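PDB 5OQR: condensin complex subunit 3 from Schizosaccharomyces pombe, which serves as a regulatory subunit of condensin, the complex required to convert interphase chromatin into mitotic-like condensed chromosomes. Local coordinates for residues Glu563-Gly575 with Tyr599-Gln611. Numbering follows the deposited sequence.
Sequences EDAISSILFEALG and YRDELFLKPLIIQ
Phe571 and Pro607 mark where two nearly parallel helices, 563-574 and 601-611, face each other in an alpha-solenoid of the HEAT-repeat kind, with axes 8° apart and 11.1 Å from one another. Helix 580-597 runs between them in sequence and packs Leu593 and Ile590 against Leu570 and Leu574; the pair illustrates how alternate helices of such a solenoid run parallel in one layer while the helix between them in sequence packs against it. The apolar centre is an offset stack of Phe571 on Phe604, ring centroids 4.5 Å apart and planes inclined by 24°. Phe604 CE1 sits over the rim of one Phe571 face, Leu603 CG meets that ring's edge, and Pro607 CG lies 3.7 Å from Phe571 CE1. Farther along, Leu574 CD2 touches Leu608 CD2, while Gln611 lays its CG against Leu574 CD1 and sends NE2 to Thr617 OG1.

The opposite end is polar. Arg600, at the N-cap position of its helix, bends at chi3 (76°) and slides its guanidinium between Glu563 CD on one face and Leu603 CD2 on the other. Glu563 OE2 is 3.2 Å from Arg600 NE but well out of the guanidinium plane, a salt bridge through charge alone; Asp564 adds a longer one. A leucine in place of Arg600 would probably take away the positive charge that faces both carboxylates and the N-H that reaches Ser567 OG. That hydroxyl is itself gripped twice: it donates to Glu563 O, 2.9 Å from Ser567 OG, and accepts from Arg600 NH2 at 2.8 Å, Ser567 OG lying almost exactly in the guanidinium plane.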
loop_
_atom_site.group_PDB
_atom_site.type_symbol
_atom_site.label_atom_id
_atom_site.label_comp_id
_atom_site.label_asym_id
_atom_site.label_seq_id
_atom_site.Cartn_x
_atom_site.Cartn_y
_atom_site.Cartn_z
ATOM N N GLU A 563 -5.763 -35.983 4.453
ATOM C CA GLU A 563 -6.447 -34.706 4.629
ATOM C C GLU A 563 -6.212 -34.137 6.023
ATOM O O GLU A 563 -5.923 -32.946 6.180
ATOM C CB GLU A 563 -7.938 -34.894 4.365
ATOM C CG GLU A 563 -8.754 -33.623 4.398
ATOM C CD GLU A 563 -10.237 -33.897 4.248
ATOM O OE1 GLU A 563 -10.719 -34.880 4.849
ATOM O OE2 GLU A 563 -10.917 -33.139 3.523
ATOM N N ASP A 564 -6.335 -34.975 7.052
ATOM C CA ASP A 564 -6.202 -34.478 8.417
ATOM C C ASP A 564 -4.754 -34.143 8.749
ATOM O O ASP A 564 -4.484 -33.180 9.474
ATOM C CB ASP A 564 -6.753 -35.506 9.405
ATOM C CG ASP A 564 -8.225 -35.795 9.182
ATOM O OD1 ASP A 564 -9.058 -34.918 9.492
ATOM O OD2 ASP A 564 -8.549 -36.902 8.704
ATOM N N ALA A 565 -3.807 -34.925 8.228
ATOM C CA ALA A 565 -2.399 -34.671 8.515
ATOM C C ALA A 565 -1.927 -33.382 7.857
ATOM O O ALA A 565 -1.150 -32.625 8.448
ATOM C CB ALA A 565 -1.550 -35.852 8.052
ATOM N N ILE A 566 -2.381 -33.115 6.634
ATOM C CA ILE A 566 -1.984 -31.894 5.945
ATOM C C ILE A 566 -2.624 -30.682 6.607
ATOM O O ILE A 566 -1.964 -29.667 6.853
ATOM C CB ILE A 566 -2.341 -31.988 4.450
ATOM C CG1 ILE A 566 -1.406 -32.988 3.765
ATOM C CG2 ILE A 566 -2.250 -30.622 3.775
ATOM C CD1 ILE A 566 -1.822 -33.371 2.364
ATOM N N SER A 567 -3.923 -30.770 6.904
ATOM C CA SER A 567 -4.591 -29.679 7.603
ATOM C C SER A 567 -3.922 -29.400 8.942
ATOM O O SER A 567 -3.818 -28.243 9.365
ATOM C CB SER A 567 -6.068 -30.015 7.799
ATOM O OG SER A 567 -6.711 -30.222 6.555
ATOM N N SER A 568 -3.449 -30.448 9.616
ATOM C CA SER A 568 -2.791 -30.272 10.906
ATOM C C SER A 568 -1.578 -29.357 10.789
ATOM O O SER A 568 -1.449 -28.382 11.538
ATOM C CB SER A 568 -2.386 -31.631 11.471
ATOM O OG SER A 568 -1.605 -31.481 12.643
ATOM N N ILE A 569 -0.670 -29.655 9.855
ATOM C CA ILE A 569 0.536 -28.844 9.731
ATOM C C ILE A 569 0.186 -27.433 9.283
ATOM O O ILE A 569 0.871 -26.472 9.649
ATOM C CB ILE A 569 1.554 -29.503 8.779
ATOM C CG1 ILE A 569 1.038 -29.521 7.338
ATOM C CG2 ILE A 569 1.862 -30.920 9.235
ATOM C CD1 ILE A 569 2.095 -29.850 6.326
ATOM N N LEU A 570 -0.880 -27.279 8.496
ATOM C CA LEU A 570 -1.331 -25.945 8.115
ATOM C C LEU A 570 -1.838 -25.171 9.326
ATOM O O LEU A 570 -1.605 -23.961 9.435
ATOM C CB LEU A 570 -2.417 -26.044 7.045
ATOM C CG LEU A 570 -1.963 -26.487 5.653
ATOM C CD1 LEU A 570 -3.158 -26.796 4.772
ATOM C CD2 LEU A 570 -1.098 -25.419 5.003
ATOM N N PHE A 571 -2.538 -25.845 10.243
ATOM C CA PHE A 571 -2.943 -25.200 11.487
ATOM C C PHE A 571 -1.730 -24.842 12.331
ATOM O O PHE A 571 -1.586 -23.701 12.784
ATOM C CB PHE A 571 -3.879 -26.111 12.288
ATOM C CG PHE A 571 -5.259 -26.219 11.723
ATOM C CD1 PHE A 571 -6.030 -25.089 11.527
ATOM C CD2 PHE A 571 -5.795 -27.453 11.404
ATOM C CE1 PHE A 571 -7.302 -25.187 11.009
ATOM C CE2 PHE A 571 -7.066 -27.556 10.887
ATOM C CZ PHE A 571 -7.821 -26.421 10.691
ATOM N N GLU A 572 -0.850 -25.816 12.561
ATOM C CA GLU A 572 0.321 -25.584 13.397
ATOM C C GLU A 572 1.157 -24.431 12.858
ATOM O O GLU A 572 1.592 -23.556 13.615
ATOM C CB GLU A 572 1.149 -26.865 13.484
ATOM C CG GLU A 572 2.167 -26.878 14.602
ATOM C CD GLU A 572 2.852 -28.222 14.738
ATOM O OE1 GLU A 572 4.035 -28.253 15.136
ATOM O OE2 GLU A 572 2.207 -29.249 14.440
ATOM N N ALA A 573 1.385 -24.409 11.543
ATOM C CA ALA A 573 2.158 -23.327 10.942
ATOM C C ALA A 573 1.510 -21.979 11.218
ATOM O O ALA A 573 2.179 -21.020 11.615
ATOM C CB ALA A 573 2.295 -23.550 9.436
ATOM N N LEU A 574 0.196 -21.888 11.011
ATOM C CA LEU A 574 -0.499 -20.618 11.163
ATOM C C LEU A 574 -0.463 -20.105 12.595
ATOM O O LEU A 574 -0.592 -18.896 12.811
ATOM C CB LEU A 574 -1.945 -20.763 10.692
ATOM C CG LEU A 574 -2.822 -19.513 10.734
ATOM C CD1 LEU A 574 -2.119 -18.314 10.128
ATOM C CD2 LEU A 574 -4.122 -19.782 10.009
ATOM N N GLY A 575 -0.285 -20.986 13.574
ATOM C CA GLY A 575 -0.225 -20.594 14.963
ATOM C C GLY A 575 1.153 -20.287 15.497
ATOM O O GLY A 575 1.288 -19.971 16.683
ATOM N N TYR A 599 -10.755 -25.753 -0.202
ATOM C CA TYR A 599 -10.199 -26.845 0.593
ATOM C C TYR A 599 -10.626 -26.659 2.041
ATOM O O TYR A 599 -9.934 -26.030 2.843
ATOM C CB TYR A 599 -8.683 -26.878 0.448
ATOM C CG TYR A 599 -7.990 -27.964 1.239
ATOM C CD1 TYR A 599 -7.984 -29.277 0.795
ATOM C CD2 TYR A 599 -7.327 -27.673 2.421
ATOM C CE1 TYR A 599 -7.350 -30.270 1.510
ATOM C CE2 TYR A 599 -6.689 -28.658 3.144
ATOM C CZ TYR A 599 -6.703 -29.956 2.682
ATOM O OH TYR A 599 -6.068 -30.946 3.396
ATOM N N ARG A 600 -11.790 -27.214 2.380
ATOM C CA ARG A 600 -12.295 -27.208 3.752
ATOM C C ARG A 600 -12.433 -25.782 4.280
ATOM O O ARG A 600 -12.009 -25.465 5.392
ATOM C CB ARG A 600 -11.387 -28.036 4.661
ATOM C CG ARG A 600 -10.756 -29.240 3.981
ATOM C CD ARG A 600 -9.960 -30.075 4.963
ATOM N NE ARG A 600 -10.822 -30.872 5.831
ATOM C CZ ARG A 600 -10.400 -31.553 6.890
ATOM N NH1 ARG A 600 -11.261 -32.251 7.613
ATOM N NH2 ARG A 600 -9.121 -31.534 7.233
ATOM N N ASP A 601 -13.035 -24.914 3.462
ATOM C CA ASP A 601 -13.148 -23.502 3.814
ATOM C C ASP A 601 -13.660 -23.334 5.236
ATOM O O ASP A 601 -13.051 -22.638 6.052
ATOM C CB ASP A 601 -14.083 -22.784 2.839
ATOM C CG ASP A 601 -13.796 -23.121 1.397
ATOM O OD1 ASP A 601 -13.435 -24.281 1.124
ATOM O OD2 ASP A 601 -13.939 -22.230 0.536
ATOM N N GLU A 602 -14.786 -23.981 5.544
ATOM C CA GLU A 602 -15.407 -23.854 6.859
ATOM C C GLU A 602 -14.400 -24.094 7.974
ATOM O O GLU A 602 -14.383 -23.370 8.977
ATOM C CB GLU A 602 -16.573 -24.837 6.988
ATOM C CG GLU A 602 -17.449 -24.976 5.742
ATOM C CD GLU A 602 -16.919 -26.002 4.747
ATOM O OE1 GLU A 602 -16.179 -26.918 5.166
ATOM O OE2 GLU A 602 -17.226 -25.877 3.543
ATOM N N LEU A 603 -13.549 -25.108 7.815
ATOM C CA LEU A 603 -12.639 -25.496 8.887
ATOM C C LEU A 603 -11.529 -24.470 9.077
ATOM O O LEU A 603 -11.100 -24.217 10.208
ATOM C CB LEU A 603 -12.055 -26.877 8.589
ATOM C CG LEU A 603 -11.170 -27.487 9.678
ATOM C CD1 LEU A 603 -11.989 -27.856 10.902
ATOM C CD2 LEU A 603 -10.419 -28.699 9.143
ATOM N N PHE A 604 -11.049 -23.870 7.989
ATOM C CA PHE A 604 -9.942 -22.923 8.069
ATOM C C PHE A 604 -10.402 -21.481 8.196
ATOM O O PHE A 604 -9.664 -20.650 8.736
ATOM C CB PHE A 604 -9.045 -23.052 6.833
ATOM C CG PHE A 604 -8.180 -24.276 6.837
ATOM C CD1 PHE A 604 -7.072 -24.350 7.658
ATOM C CD2 PHE A 604 -8.472 -25.350 6.019
ATOM C CE1 PHE A 604 -6.274 -25.473 7.668
ATOM C CE2 PHE A 604 -7.679 -26.475 6.023
ATOM C CZ PHE A 604 -6.578 -26.538 6.848
ATOM N N LEU A 605 -11.601 -21.163 7.709
ATOM C CA LEU A 605 -12.044 -19.774 7.681
ATOM C C LEU A 605 -12.033 -19.153 9.073
ATOM O O LEU A 605 -11.684 -17.980 9.234
ATOM C CB LEU A 605 -13.443 -19.699 7.066
ATOM C CG LEU A 605 -13.828 -18.584 6.093
ATOM C CD1 LEU A 605 -12.677 -18.093 5.237
ATOM C CD2 LEU A 605 -14.944 -19.109 5.198
ATOM N N LYS A 606 -12.408 -19.928 10.096
ATOM C CA LYS A 606 -12.441 -19.374 11.448
ATOM C C LYS A 606 -11.042 -19.219 12.027
ATOM O O LYS A 606 -10.709 -18.114 12.488
ATOM C CB LYS A 606 -13.349 -20.229 12.339
ATOM C CG LYS A 606 -13.482 -19.737 13.772
ATOM C CD LYS A 606 -13.675 -20.897 14.730
ATOM C CE LYS A 606 -13.803 -20.414 16.163
ATOM N NZ LYS A 606 -13.435 -21.467 17.146
ATOM N N PRO A 607 -10.183 -20.238 12.039
ATOM C CA PRO A 607 -8.796 -20.004 12.476
ATOM C C PRO A 607 -8.090 -18.895 11.715
ATOM O O PRO A 607 -7.256 -18.189 12.296
ATOM C CB PRO A 607 -8.130 -21.363 12.236
ATOM C CG PRO A 607 -9.231 -22.334 12.350
ATOM C CD PRO A 607 -10.441 -21.670 11.803
ATOM N N LEU A 608 -8.387 -18.721 10.427
ATOM C CA LEU A 608 -7.759 -17.647 9.663
ATOM C C LEU A 608 -8.163 -16.284 10.203
ATOM O O LEU A 608 -7.312 -15.421 10.448
ATOM C CB LEU A 608 -8.135 -17.756 8.183
ATOM C CG LEU A 608 -7.137 -18.347 7.189
ATOM C CD1 LEU A 608 -7.662 -18.117 5.784
ATOM C CD2 LEU A 608 -5.748 -17.750 7.324
ATOM N N ILE A 609 -9.466 -16.067 10.381
ATOM C CA ILE A 609 -9.950 -14.770 10.840
ATOM C C ILE A 609 -9.402 -14.457 12.225
ATOM O O ILE A 609 -9.021 -13.318 12.515
ATOM C CB ILE A 609 -11.491 -14.742 10.810
ATOM C CG1 ILE A 609 -11.972 -14.795 9.358
ATOM C CG2 ILE A 609 -12.036 -13.497 11.518
ATOM C CD1 ILE A 609 -13.470 -14.869 9.192
ATOM N N ILE A 610 -9.348 -15.461 13.100
ATOM C CA ILE A 610 -8.845 -15.235 14.452
ATOM C C ILE A 610 -7.391 -14.785 14.404
ATOM O O ILE A 610 -7.026 -13.739 14.952
ATOM C CB ILE A 610 -9.017 -16.501 15.312
ATOM C CG1 ILE A 610 -10.504 -16.770 15.550
ATOM C CG2 ILE A 610 -8.277 -16.356 16.645
ATOM C CD1 ILE A 610 -10.800 -18.013 16.361
ATOM N N GLN A 611 -6.538 -15.575 13.749
ATOM C CA GLN A 611 -5.125 -15.227 13.661
ATOM C C GLN A 611 -4.933 -13.871 12.996
ATOM O O GLN A 611 -4.106 -13.066 13.435
ATOM C CB GLN A 611 -4.373 -16.308 12.888
ATOM C CG GLN A 611 -2.900 -16.388 13.216
ATOM C CD GLN A 611 -2.644 -17.076 14.536
ATOM O OE1 GLN A 611 -3.148 -18.170 14.784
ATOM N NE2 GLN A 611 -1.866 -16.435 15.397
#